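Local coordinates for protein transcriptional activator, putative (Pyrococcus furiosus, PDB 1RTW) that is an all-helical member of the TenA/Thi-4/PqqC family, named a putative transcriptional activator, and assembles from four copies of the chain, at residues B[1-6]-B[171-176]; B[52-57]-B[123-128]; B[117-122]-B[181-186]. One frame throughout, in Å; residues are numbered along the deposited sequence.

Contact 1: B[1-6]-B[171-176]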
HETATM    1  N   MSE B   1      25.532 -14.780  10.865  1.00 54.79           N
HETATM    2  CA  MSE B   1      24.292 -15.417  10.339  1.00 56.65           C
HETATM    3  C   MSE B   1      23.081 -14.854  11.060  1.00 51.79           C
HETATM    4  O   MSE B   1      22.719 -15.312  12.143  1.00 50.40           O
HETATM    5  CB  MSE B   1      24.360 -16.931  10.519  1.00 64.64           C
HETATM    6  CG  MSE B   1      23.165 -17.664   9.953  1.00 72.31           C
HETATM    7 SE   MSE B   1      23.636 -19.413   9.337  1.00 80.36          SE
HETATM    8  CE  MSE B   1      24.230 -18.937   7.552  1.00 77.40           C
ATOM      9  N   PHE B   2      22.463 -13.862  10.423  1.00 46.56           N
ATOM     10  CA  PHE B   2      21.298 -13.151  10.939  1.00 40.93           C
ATOM     11  C   PHE B   2      20.223 -14.051  11.556  1.00 39.77           C
ATOM     12  O   PHE B   2      19.767 -13.804  12.669  1.00 36.40           O
ATOM     13  CB  PHE B   2      20.702 -12.308   9.813  1.00 36.92           C
ATOM     14  CG  PHE B   2      19.818 -11.190  10.279  1.00 31.86           C
ATOM     15  CD1 PHE B   2      20.299 -10.227  11.160  1.00 30.36           C
ATOM     16  CD2 PHE B   2      18.521 -11.058   9.783  1.00 31.51           C
ATOM     17  CE1 PHE B   2      19.506  -9.138  11.538  1.00 28.55           C
ATOM     18  CE2 PHE B   2      17.714  -9.972  10.155  1.00 28.76           C
ATOM     19  CZ  PHE B   2      18.212  -9.008  11.033  1.00 28.60           C
ATOM     20  N   SER B   3      19.848 -15.105  10.835  1.00 40.01           N
ATOM     21  CA  SER B   3      18.822 -16.045  11.288  1.00 42.13           C
ATOM     22  C   SER B   3      19.112 -16.630  12.663  1.00 42.32           C
ATOM     23  O   SER B   3      18.249 -16.630  13.541  1.00 41.73           O
ATOM     24  CB  SER B   3      18.649 -17.175  10.271  1.00 41.73           C
ATOM     25  OG  SER B   3      19.860 -17.879  10.083  1.00 41.77           O
ATOM     26  N   GLU B   4      20.327 -17.134  12.842  1.00 44.41           N
ATOM     27  CA  GLU B   4      20.725 -17.709  14.113  1.00 45.70           C
ATOM     28  C   GLU B   4      20.814 -16.625  15.178  1.00 45.77           C
ATOM     29  O   GLU B   4      20.493 -16.863  16.343  1.00 44.43           O
ATOM     30  CB  GLU B   4      22.035 -18.478  13.967  1.00 48.29           C
ATOM     31  CG  GLU B   4      21.864 -19.751  13.133  1.00 51.41           C
ATOM     32  CD  GLU B   4      23.112 -20.620  13.061  1.00 52.40           C
ATOM     33  OE1 GLU B   4      24.095 -20.345  13.785  1.00 53.76           O
ATOM     34  OE2 GLU B   4      23.104 -21.588  12.273  1.00 52.72           O
ATOM     35  N   GLU B   5      21.185 -15.419  14.762  1.00 46.21           N
ATOM     36  CA  GLU B   5      21.267 -14.300  15.690  1.00 47.45           C
ATOM     37  C   GLU B   5      19.869 -13.996  16.223  1.00 45.15           C
ATOM     38  O   GLU B   5      19.665 -13.874  17.434  1.00 44.95           O
ATOM     39  CB  GLU B   5      21.817 -13.062  14.989  1.00 52.79           C
ATOM     40  CG  GLU B   5      23.284 -13.154  14.609  1.00 60.42           C
ATOM     41  CD  GLU B   5      23.766 -11.946  13.815  1.00 65.13           C
ATOM     42  OE1 GLU B   5      23.157 -10.855  13.925  1.00 66.62           O
ATOM     43  OE2 GLU B   5      24.761 -12.092  13.073  1.00 67.48           O
ATOM     44  N   LEU B   6      18.913 -13.876  15.303  1.00 41.69           N
ATOM     45  CA  LEU B   6      17.525 -13.592  15.642  1.00 39.38           C
ATOM     46  C   LEU B   6      16.997 -14.581  16.669  1.00 39.96           C
ATOM     47  O   LEU B   6      16.416 -14.185  17.678  1.00 39.70           O
ATOM     48  CB  LEU B   6      16.660 -13.647  14.385  1.00 34.23           C
ATOM     49  CG  LEU B   6      16.874 -12.520  13.376  1.00 30.93           C
ATOM     50  CD1 LEU B   6      16.027 -12.779  12.155  1.00 27.85           C
ATOM     51  CD2 LEU B   6      16.524 -11.172  13.996  1.00 23.55           C
ATOM     52  N   ILE B 171      17.622 -17.108   2.102  1.00 30.08           N
ATOM     53  CA  ILE B 171      17.303 -15.839   1.449  1.00 25.00           C
ATOM     54  C   ILE B 171      17.456 -14.676   2.425  1.00 23.44           C
ATOM     55  O   ILE B 171      18.052 -13.651   2.082  1.00 22.42           O
ATOM     56  CB  ILE B 171      15.872 -15.853   0.865  1.00 23.23           C
ATOM     57  CG1 ILE B 171      15.804 -16.841  -0.287  1.00 22.57           C
ATOM     58  CG2 ILE B 171      15.486 -14.474   0.365  1.00 21.93           C
ATOM     59  CD1 ILE B 171      14.403 -17.101  -0.777  1.00 26.48           C
ATOM     60  N   LEU B 172      16.912 -14.840   3.632  1.00 22.66           N
ATOM     61  CA  LEU B 172      16.991 -13.825   4.682  1.00 23.41           C
ATOM     62  C   LEU B 172      18.434 -13.475   5.040  1.00 25.58           C
ATOM     63  O   LEU B 172      18.826 -12.309   5.022  1.00 24.75           O
ATOM     64  CB  LEU B 172      16.288 -14.311   5.950  1.00 21.08           C
ATOM     65  CG  LEU B 172      16.334 -13.356   7.144  1.00 19.44           C
ATOM     66  CD1 LEU B 172      15.554 -12.082   6.815  1.00 16.68           C
ATOM     67  CD2 LEU B 172      15.762 -14.038   8.381  1.00 15.51           C
ATOM     68  N   ASN B 173      19.205 -14.493   5.406  1.00 29.24           N
ATOM     69  CA  ASN B 173      20.601 -14.307   5.784  1.00 31.81           C
ATOM     70  C   ASN B 173      21.381 -13.530   4.739  1.00 31.94           C
ATOM     71  O   ASN B 173      22.206 -12.684   5.069  1.00 31.26           O
ATOM     72  CB  ASN B 173      21.261 -15.663   6.014  1.00 32.13           C
ATOM     73  CG  ASN B 173      20.944 -16.229   7.370  1.00 30.63           C
ATOM     74  OD1 ASN B 173      20.689 -15.485   8.315  1.00 33.32           O
ATOM     75  ND2 ASN B 173      20.983 -17.551   7.486  1.00 31.31           N
ATOM     76  N   SER B 174      21.087 -13.828   3.481  1.00 32.70           N
ATOM     77  CA  SER B 174      21.726 -13.202   2.336  1.00 33.98           C
ATOM     78  C   SER B 174      21.295 -11.747   2.107  1.00 34.28           C
ATOM     79  O   SER B 174      22.068 -10.951   1.561  1.00 33.82           O
ATOM     80  CB  SER B 174      21.431 -14.038   1.094  1.00 34.22           C
ATOM     81  OG  SER B 174      22.056 -13.499  -0.049  1.00 38.69           O
ATOM     82  N   LEU B 175      20.045 -11.439   2.465  1.00 34.62           N
ATOM     83  CA  LEU B 175      19.464 -10.098   2.341  1.00 33.43           C
ATOM     84  C   LEU B 175      20.016  -9.211   3.446  1.00 35.92           C
ATOM     85  O   LEU B 175      20.233  -8.010   3.258  1.00 34.66           O
ATOM     86  CB  LEU B 175      17.947 -10.159   2.505  1.00 31.53           C
ATOM     87  CG  LEU B 175      17.012 -10.183   1.296  1.00 31.39           C
ATOM     88  CD1 LEU B 175      15.598 -10.466   1.794  1.00 32.57           C
ATOM     89  CD2 LEU B 175      17.062  -8.850   0.552  1.00 31.01           C
ATOM     90  N   ALA B 176      20.160  -9.802   4.627  1.00 38.20           N
ATOM     91  CA  ALA B 176      20.678  -9.095   5.785  1.00 41.79           C
ATOM     92  C   ALA B 176      22.123  -8.665   5.545  1.00 44.43           C
ATOM     93  O   ALA B 176      22.488  -7.529   5.829  1.00 45.17           O
ATOM     94  CB  ALA B 176      20.590  -9.984   7.017  1.00 41.40           C
TER
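Asn173 turns its CG away from its own carbonyl carbon and beside its N (chi1 -80°), which carries the amide over to the first turn of helix 2-8, while Ser3 holds OG between its backbone N and carbonyl carbon, facing that amide. Two bonds result. Ser3 N donates to Asn173 OD1 at 2.7 Å, approaching in the carbonyl plane with a C=O...N angle of 151°, and Asn173 ND2 gives a more bent bond to Ser3 OG at 2.8 Å. Ser3 N lies too near the chain start to find a carbonyl four residues back, so the amide supplies the acceptor it would lack. In this helical fold of the TenA/Thi-4/PqqC family, helix 2-8 lies nearly square across the end of helix 159-176, the short axes crossing at 101°. Next to the amide, the Phe2 ring is sandwiched: Ala176 CB presses one face, 3.6 Å from Phe2 CG, and Leu6 CG sits over the centre of the other. Leu172 CG reaches the ring edge at Phe2 CD2, 4.1 Å away. Helix 181-201 adds Ala187 and Arg188 against the same ring. Farther along, Leu6 CD1 and Leu172 CD2 meet tip to tip at 4.0 Å.

Contact 2: B[52-57]-B[123-128]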
ATOM      1  N   ARG B  52      -2.120 -13.212   2.425  1.00  8.76           N
ATOM      2  CA  ARG B  52      -2.202 -11.819   1.997  1.00 10.02           C
ATOM      3  C   ARG B  52      -0.898 -11.104   2.350  1.00  9.97           C
ATOM      4  O   ARG B  52      -0.413 -10.265   1.596  1.00 10.80           O
ATOM      5  CB  ARG B  52      -3.369 -11.116   2.706  1.00 11.15           C
ATOM      6  CG  ARG B  52      -4.739 -11.596   2.291  1.00 11.98           C
ATOM      7  CD  ARG B  52      -5.830 -10.646   2.746  1.00 17.48           C
ATOM      8  NE  ARG B  52      -7.124 -10.997   2.162  1.00 21.29           N
ATOM      9  CZ  ARG B  52      -8.041 -11.734   2.782  1.00 22.68           C
ATOM     10  NH1 ARG B  52      -7.800 -12.188   4.003  1.00 27.14           N
ATOM     11  NH2 ARG B  52      -9.196 -12.027   2.191  1.00 15.57           N
ATOM     12  N   PHE B  53      -0.349 -11.442   3.511  1.00  9.39           N
ATOM     13  CA  PHE B  53       0.901 -10.864   4.004  1.00 10.65           C
ATOM     14  C   PHE B  53       2.046 -11.204   3.047  1.00 11.58           C
ATOM     15  O   PHE B  53       2.880 -10.361   2.726  1.00 10.92           O
ATOM     16  CB  PHE B  53       1.183 -11.420   5.403  1.00  9.45           C
ATOM     17  CG  PHE B  53       2.610 -11.308   5.835  1.00 11.23           C
ATOM     18  CD1 PHE B  53       3.108 -10.100   6.321  1.00  9.72           C
ATOM     19  CD2 PHE B  53       3.445 -12.422   5.814  1.00  8.58           C
ATOM     20  CE1 PHE B  53       4.409  -9.999   6.784  1.00 10.05           C
ATOM     21  CE2 PHE B  53       4.758 -12.331   6.277  1.00 10.55           C
ATOM     22  CZ  PHE B  53       5.241 -11.108   6.766  1.00  9.21           C
HETATM   23  N   MSE B  54       2.076 -12.457   2.607  1.00 13.12           N
HETATM   24  CA  MSE B  54       3.083 -12.935   1.678  1.00 11.73           C
HETATM   25  C   MSE B  54       2.921 -12.298   0.304  1.00  9.55           C
HETATM   26  O   MSE B  54       3.898 -12.089  -0.408  1.00 11.42           O
HETATM   27  CB  MSE B  54       2.986 -14.454   1.536  1.00 15.29           C
HETATM   28  CG  MSE B  54       3.308 -15.234   2.786  1.00 18.55           C
HETATM   29 SE   MSE B  54       2.847 -17.090   2.568  1.00 28.79          SE
HETATM   30  CE  MSE B  54       4.335 -17.585   1.438  1.00 18.16           C
ATOM     31  N   ALA B  55       1.681 -12.017  -0.077  1.00  8.05           N
ATOM     32  CA  ALA B  55       1.413 -11.415  -1.368  1.00  6.26           C
ATOM     33  C   ALA B  55       1.898  -9.954  -1.344  1.00  5.68           C
ATOM     34  O   ALA B  55       2.411  -9.434  -2.320  1.00  5.19           O
ATOM     35  CB  ALA B  55      -0.068 -11.519  -1.684  1.00  1.80           C
ATOM     36  N   LEU B  56       1.758  -9.303  -0.200  1.00  9.62           N
ATOM     37  CA  LEU B  56       2.223  -7.939  -0.059  1.00  9.93           C
ATOM     38  C   LEU B  56       3.742  -7.906  -0.193  1.00 11.63           C
ATOM     39  O   LEU B  56       4.289  -7.015  -0.841  1.00 13.90           O
ATOM     40  CB  LEU B  56       1.787  -7.389   1.280  1.00 10.77           C
ATOM     41  CG  LEU B  56       0.318  -6.990   1.254  1.00 12.88           C
ATOM     42  CD1 LEU B  56      -0.123  -6.594   2.640  1.00 13.30           C
ATOM     43  CD2 LEU B  56       0.118  -5.842   0.292  1.00 12.50           C
ATOM     44  N   LEU B  57       4.414  -8.904   0.384  1.00 11.96           N
ATOM     45  CA  LEU B  57       5.861  -8.999   0.306  1.00 12.39           C
ATOM     46  C   LEU B  57       6.271  -9.268  -1.140  1.00 13.76           C
ATOM     47  O   LEU B  57       7.205  -8.653  -1.650  1.00 11.14           O
ATOM     48  CB  LEU B  57       6.384 -10.123   1.201  1.00 12.65           C
ATOM     49  CG  LEU B  57       6.340  -9.888   2.705  1.00 14.48           C
ATOM     50  CD1 LEU B  57       6.845 -11.127   3.438  1.00 14.69           C
ATOM     51  CD2 LEU B  57       7.179  -8.673   3.065  1.00 15.73           C
ATOM     52  N   THR B 123      11.744 -10.797   7.362  1.00 15.93           N
ATOM     53  CA  THR B 123      12.150 -11.261   8.681  1.00 16.71           C
ATOM     54  C   THR B 123      10.908 -11.795   9.399  1.00 16.16           C
ATOM     55  O   THR B 123      10.962 -12.849  10.048  1.00 19.54           O
ATOM     56  CB  THR B 123      12.821 -10.121   9.514  1.00 18.16           C
ATOM     57  OG1 THR B 123      14.063  -9.762   8.905  1.00 17.02           O
ATOM     58  CG2 THR B 123      13.108 -10.564  10.928  1.00 16.25           C
ATOM     59  N   ALA B 124       9.781 -11.096   9.253  1.00 13.68           N
ATOM     60  CA  ALA B 124       8.535 -11.538   9.891  1.00 12.81           C
ATOM     61  C   ALA B 124       8.094 -12.888   9.316  1.00 12.74           C
ATOM     62  O   ALA B 124       7.609 -13.757  10.051  1.00 11.22           O
ATOM     63  CB  ALA B 124       7.431 -10.503   9.705  1.00 10.16           C
ATOM     64  N   LEU B 125       8.288 -13.060   8.006  1.00 10.96           N
ATOM     65  CA  LEU B 125       7.925 -14.299   7.342  1.00 11.93           C
ATOM     66  C   LEU B 125       8.725 -15.455   7.940  1.00 13.64           C
ATOM     67  O   LEU B 125       8.153 -16.454   8.365  1.00 12.44           O
ATOM     68  CB  LEU B 125       8.183 -14.209   5.838  1.00 10.26           C
ATOM     69  CG  LEU B 125       7.955 -15.525   5.075  1.00  8.53           C
ATOM     70  CD1 LEU B 125       6.478 -15.895   5.117  1.00  9.26           C
ATOM     71  CD2 LEU B 125       8.408 -15.369   3.657  1.00  6.27           C
ATOM     72  N   TYR B 126      10.045 -15.292   7.991  1.00 16.59           N
ATOM     73  CA  TYR B 126      10.933 -16.313   8.542  1.00 18.79           C
ATOM     74  C   TYR B 126      10.493 -16.730   9.931  1.00 17.70           C
ATOM     75  O   TYR B 126      10.316 -17.914  10.206  1.00 20.81           O
ATOM     76  CB  TYR B 126      12.381 -15.799   8.622  1.00 20.67           C
ATOM     77  CG  TYR B 126      13.332 -16.783   9.277  1.00 20.92           C
ATOM     78  CD1 TYR B 126      13.451 -18.085   8.797  1.00 22.66           C
ATOM     79  CD2 TYR B 126      14.082 -16.422  10.395  1.00 22.90           C
ATOM     80  CE1 TYR B 126      14.287 -19.003   9.408  1.00 24.45           C
ATOM     81  CE2 TYR B 126      14.933 -17.335  11.019  1.00 23.80           C
ATOM     82  CZ  TYR B 126      15.027 -18.627  10.519  1.00 25.06           C
ATOM     83  OH  TYR B 126      15.848 -19.555  11.125  1.00 27.65           O
ATOM     84  N   CYS B 127      10.346 -15.741  10.803  1.00 16.03           N
ATOM     85  CA  CYS B 127       9.933 -15.967  12.178  1.00 15.38           C
ATOM     86  C   CYS B 127       8.663 -16.817  12.282  1.00 15.66           C
ATOM     87  O   CYS B 127       8.647 -17.831  12.968  1.00 15.70           O
ATOM     88  CB  CYS B 127       9.745 -14.618  12.872  1.00 14.29           C
ATOM     89  SG  CYS B 127       9.342 -14.712  14.617  1.00 14.66           S
ATOM     90  N   GLU B 128       7.610 -16.407  11.584  1.00 16.52           N
ATOM     91  CA  GLU B 128       6.334 -17.126  11.577  1.00 16.98           C
ATOM     92  C   GLU B 128       6.437 -18.583  11.099  1.00 16.43           C
ATOM     93  O   GLU B 128       5.776 -19.472  11.636  1.00 14.45           O
ATOM     94  CB  GLU B 128       5.337 -16.374  10.684  1.00 20.31           C
ATOM     95  CG  GLU B 128       4.288 -17.269   9.988  1.00 28.41           C
ATOM     96  CD  GLU B 128       3.948 -16.817   8.572  1.00 31.17           C
ATOM     97  OE1 GLU B 128       4.607 -15.912   8.032  1.00 36.16           O
ATOM     98  OE2 GLU B 128       3.005 -17.358   7.979  1.00 36.64           O
TER
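Leu125 packs against Phe53, Met54 and Leu57, one turn of helix 33-60. Its CB already has two neighbours: Phe53 CE2 lies 3.9 Å from Leu125 CB, and Leu57 CD1 comes within 4.1 Å of that same CB. With CG anti to the backbone N (chi1 174°) and chi2 at 66°, the CD1 methyl is brought to Met54. It is the atom that touches there, Leu125 CD1 lying 4.0 Å from CG of Met54, a selenomethionine whose side chain runs about at right angles to the leucine. Leu125 CD1 also keeps contact with Phe53 CE2 at 4.1 Å, and this one ring atom therefore touches the leucine at both CB and CD1.

Phe53 is the other large group. Its edge faces the backbone of helix 118-142, with Leu125 N near the ring plane 3.8 Å from Phe53 CZ. Ala124 CB meets the same Phe53 CZ obliquely at 3.7 Å. Glu128 OE1 also approaches obliquely, 4.0 Å from Phe53 CE2; this oxygen is buried here and has no polar partner in the model. A phosphate ion, probably from the crystallisation liquor, lies beside the Glu128 carboxylate. On the side of helix 33-60 turned from this contact, Arg52 makes a salt bridge to Asp63 of the second subunit. The short axes run 146° apart, an antiparallel packing of two long helices that belongs to the core of the helical bundle of the TenA/Thi-4/PqqC family.

Contact 3: B[117-122]-B[181-186]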
ATOM      1  N   SER B 117      10.021  -2.072   5.705  1.00 20.25           N
ATOM      2  CA  SER B 117      11.004  -2.347   4.658  1.00 18.42           C
ATOM      3  C   SER B 117      10.814  -3.816   4.243  1.00 17.72           C
ATOM      4  O   SER B 117      10.210  -4.593   4.984  1.00 16.27           O
ATOM      5  CB  SER B 117      12.406  -2.176   5.228  1.00 18.80           C
ATOM      6  OG  SER B 117      12.639  -3.146   6.237  1.00 21.39           O
ATOM      7  N   PHE B 118      11.354  -4.202   3.090  1.00 15.48           N
ATOM      8  CA  PHE B 118      11.219  -5.585   2.637  1.00 17.36           C
ATOM      9  C   PHE B 118      11.875  -6.534   3.646  1.00 18.16           C
ATOM     10  O   PHE B 118      11.325  -7.594   3.967  1.00 16.84           O
ATOM     11  CB  PHE B 118      11.843  -5.776   1.250  1.00 14.75           C
ATOM     12  CG  PHE B 118      11.677  -7.167   0.700  1.00 14.74           C
ATOM     13  CD1 PHE B 118      10.414  -7.664   0.410  1.00 14.36           C
ATOM     14  CD2 PHE B 118      12.780  -7.985   0.478  1.00 15.75           C
ATOM     15  CE1 PHE B 118      10.249  -8.938  -0.086  1.00  8.91           C
ATOM     16  CE2 PHE B 118      12.623  -9.269  -0.022  1.00 11.95           C
ATOM     17  CZ  PHE B 118      11.356  -9.745  -0.302  1.00 13.69           C
ATOM     18  N   LEU B 119      13.015  -6.095   4.185  1.00 17.33           N
ATOM     19  CA  LEU B 119      13.790  -6.845   5.163  1.00 14.63           C
ATOM     20  C   LEU B 119      12.956  -7.174   6.402  1.00 14.45           C
ATOM     21  O   LEU B 119      12.982  -8.299   6.907  1.00 14.38           O
ATOM     22  CB  LEU B 119      15.034  -6.040   5.563  1.00 13.21           C
ATOM     23  CG  LEU B 119      15.898  -6.666   6.666  1.00 17.08           C
ATOM     24  CD1 LEU B 119      16.569  -7.945   6.151  1.00 13.41           C
ATOM     25  CD2 LEU B 119      16.935  -5.662   7.175  1.00 16.84           C
ATOM     26  N   GLU B 120      12.269  -6.172   6.933  1.00 16.45           N
ATOM     27  CA  GLU B 120      11.411  -6.381   8.095  1.00 17.16           C
ATOM     28  C   GLU B 120      10.311  -7.392   7.745  1.00 18.01           C
ATOM     29  O   GLU B 120      10.011  -8.311   8.517  1.00 17.75           O
ATOM     30  CB  GLU B 120      10.766  -5.065   8.509  1.00 21.45           C
ATOM     31  CG  GLU B 120      11.726  -4.010   9.084  1.00 22.31           C
ATOM     32  CD  GLU B 120      11.005  -2.705   9.416  1.00 26.88           C
ATOM     33  OE1 GLU B 120      10.635  -1.957   8.479  1.00 27.12           O
ATOM     34  OE2 GLU B 120      10.791  -2.430  10.617  1.00 29.91           O
ATOM     35  N   GLY B 121       9.733  -7.223   6.560  1.00 16.80           N
ATOM     36  CA  GLY B 121       8.681  -8.110   6.119  1.00 16.25           C
ATOM     37  C   GLY B 121       9.158  -9.542   5.990  1.00 16.32           C
ATOM     38  O   GLY B 121       8.529 -10.464   6.511  1.00 14.45           O
ATOM     39  N   PHE B 122      10.281  -9.727   5.305  1.00 16.46           N
ATOM     40  CA  PHE B 122      10.836 -11.056   5.113  1.00 16.82           C
ATOM     41  C   PHE B 122      11.277 -11.648   6.450  1.00 16.61           C
ATOM     42  O   PHE B 122      11.174 -12.853   6.658  1.00 17.51           O
ATOM     43  CB  PHE B 122      11.990 -11.032   4.104  1.00 16.29           C
ATOM     44  CG  PHE B 122      12.157 -12.329   3.362  1.00 19.57           C
ATOM     45  CD1 PHE B 122      11.361 -12.618   2.267  1.00 19.92           C
ATOM     46  CD2 PHE B 122      13.064 -13.288   3.792  1.00 18.01           C
ATOM     47  CE1 PHE B 122      11.458 -13.843   1.615  1.00 21.05           C
ATOM     48  CE2 PHE B 122      13.168 -14.514   3.144  1.00 16.90           C
ATOM     49  CZ  PHE B 122      12.361 -14.793   2.053  1.00 18.86           C
ATOM     50  N   GLU B 181      23.342  -1.896  10.066  1.00 54.20           N
ATOM     51  CA  GLU B 181      22.897  -2.278  11.403  1.00 52.89           C
ATOM     52  C   GLU B 181      21.627  -1.556  11.843  1.00 49.70           C
ATOM     53  O   GLU B 181      20.907  -2.058  12.704  1.00 48.61           O
ATOM     54  CB  GLU B 181      24.017  -2.078  12.431  1.00 55.48           C
ATOM     55  CG  GLU B 181      24.800  -3.350  12.769  1.00 61.46           C
ATOM     56  CD  GLU B 181      25.420  -4.043  11.553  1.00 65.44           C
ATOM     57  OE1 GLU B 181      25.367  -5.290  11.506  1.00 67.15           O
ATOM     58  OE2 GLU B 181      25.968  -3.360  10.656  1.00 66.76           O
ATOM     59  N   PHE B 182      21.361  -0.380  11.274  1.00 46.55           N
ATOM     60  CA  PHE B 182      20.146   0.369  11.611  1.00 45.39           C
ATOM     61  C   PHE B 182      18.927  -0.405  11.115  1.00 45.59           C
ATOM     62  O   PHE B 182      17.978  -0.658  11.863  1.00 45.90           O
ATOM     63  CB  PHE B 182      20.133   1.756  10.953  1.00 43.23           C
ATOM     64  CG  PHE B 182      18.781   2.440  11.001  1.00 40.75           C
ATOM     65  CD1 PHE B 182      18.242   2.869  12.212  1.00 39.49           C
ATOM     66  CD2 PHE B 182      18.034   2.626   9.840  1.00 40.14           C
ATOM     67  CE1 PHE B 182      16.980   3.474  12.270  1.00 39.81           C
ATOM     68  CE2 PHE B 182      16.772   3.231   9.887  1.00 40.92           C
ATOM     69  CZ  PHE B 182      16.246   3.655  11.105  1.00 39.23           C
ATOM     70  N   GLU B 183      18.977  -0.777   9.839  1.00 45.56           N
ATOM     71  CA  GLU B 183      17.897  -1.499   9.197  1.00 44.57           C
ATOM     72  C   GLU B 183      17.801  -2.925   9.721  1.00 43.55           C
ATOM     73  O   GLU B 183      16.714  -3.503   9.765  1.00 43.32           O
ATOM     74  CB  GLU B 183      18.075  -1.460   7.679  1.00 46.38           C
ATOM     75  CG  GLU B 183      16.776  -1.584   6.885  1.00 50.23           C
ATOM     76  CD  GLU B 183      15.724  -0.539   7.267  1.00 51.78           C
ATOM     77  OE1 GLU B 183      14.663  -0.926   7.807  1.00 53.74           O
ATOM     78  OE2 GLU B 183      15.944   0.665   7.012  1.00 50.68           O
ATOM     79  N   LYS B 184      18.933  -3.488  10.137  1.00 42.44           N
ATOM     80  CA  LYS B 184      18.930  -4.832  10.694  1.00 42.21           C
ATOM     81  C   LYS B 184      18.210  -4.800  12.034  1.00 42.33           C
ATOM     82  O   LYS B 184      17.440  -5.707  12.344  1.00 42.06           O
ATOM     83  CB  LYS B 184      20.349  -5.374  10.882  1.00 44.53           C
ATOM     84  CG  LYS B 184      20.924  -6.058   9.656  1.00 46.53           C
ATOM     85  CD  LYS B 184      22.293  -6.660   9.939  1.00 48.96           C
ATOM     86  CE  LYS B 184      22.901  -7.223   8.665  1.00 50.00           C
ATOM     87  NZ  LYS B 184      24.191  -7.943   8.868  1.00 51.86           N
ATOM     88  N   GLU B 185      18.444  -3.743  12.812  1.00 43.08           N
ATOM     89  CA  GLU B 185      17.809  -3.587  14.122  1.00 44.43           C
ATOM     90  C   GLU B 185      16.295  -3.484  14.004  1.00 43.91           C
ATOM     91  O   GLU B 185      15.566  -3.974  14.866  1.00 41.73           O
ATOM     92  CB  GLU B 185      18.355  -2.362  14.864  1.00 46.25           C
ATOM     93  CG  GLU B 185      19.487  -2.665  15.845  1.00 49.48           C
ATOM     94  CD  GLU B 185      19.070  -3.576  17.001  1.00 50.65           C
ATOM     95  OE1 GLU B 185      17.947  -3.430  17.535  1.00 50.66           O
ATOM     96  OE2 GLU B 185      19.888  -4.433  17.393  1.00 50.97           O
ATOM     97  N   ARG B 186      15.832  -2.823  12.946  1.00 46.34           N
ATOM     98  CA  ARG B 186      14.401  -2.671  12.696  1.00 48.01           C
ATOM     99  C   ARG B 186      13.815  -4.074  12.538  1.00 42.34           C
ATOM    100  O   ARG B 186      12.801  -4.405  13.147  1.00 38.01           O
ATOM    101  CB  ARG B 186      14.164  -1.861  11.418  1.00 58.65           C
ATOM    102  CG  ARG B 186      14.426  -0.365  11.542  1.00 72.14           C
ATOM    103  CD  ARG B 186      13.125   0.412  11.686  1.00 83.10           C
ATOM    104  NE  ARG B 186      13.355   1.854  11.733  1.00 95.21           N
ATOM    105  CZ  ARG B 186      12.394   2.775  11.705  1.00102.65           C
ATOM    106  NH1 ARG B 186      11.118   2.417  11.629  1.00107.53           N
ATOM    107  NH2 ARG B 186      12.713   4.063  11.758  1.00107.68           N
TER
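The carboxylate of Glu120 and the guanidinium of Arg186 stand roughly perpendicular, their planes about 89° apart, and their charged ends do not pair: Glu120 OE2 is some 5.0 Å from Arg186 NH1, both values being approximate because the arginine is poorly ordered. What Glu120 OE2 does touch is the root of that side chain, Arg186 CB at 3.5 Å. The other carboxylate oxygen is spoken for at the start of its own helix, because Ser117 and Glu120 form a capping box there, at the head of helix 118-142. Ser117 N donates to the anti lone pair of Glu120 OE1 at 2.8 Å and nearly straight (172°), and Ser117 OG gives that oxygen a second, longer bond from somewhat out of the carboxylate plane. In return Glu120 N donates to Ser117 OG at 3.1 Å. These bonds fix the rotation of the glutamate and leave it beside helix 181-201, whose axis runs roughly parallel, 35° away.

Glu183, bent at chi2, folds back to put OE1 3.4 Å from Ser117 OG. Glu120 OE1 lies 4.2 Å from Glu183 OE1, two like charges close together. Glu183 OE2 is held from outside by a hydrogen bond with His179 of the third subunit. Leu119 adds a methyl, its CD2 lying 3.4 Å from Glu183 O and 4.1 Å from Glu183 CG.

How the contacts relate
Contact 2 lies deepest, about 9 Å from the chain's centre to its own, and is almost wholly apolar; contact 1 is also buried but sits at one end of the bundle, where an amide does polar work; contact 3 is at the surface of the same end and is rich in carboxylates. Contacts 2 and 3 use successive turns of helix 118-142, and Leu57 of contact 2 packs its CD2 on Gly121 of contact 3. Leu172 of contact 1 in turn presses on Thr123 and Tyr126. Contacts 1 and 3 meet where helix 159-176 gives way to helix 181-201, with Phe2 against Lys184. Different subunits border 52-57 and 181-186, while none touches contact 1.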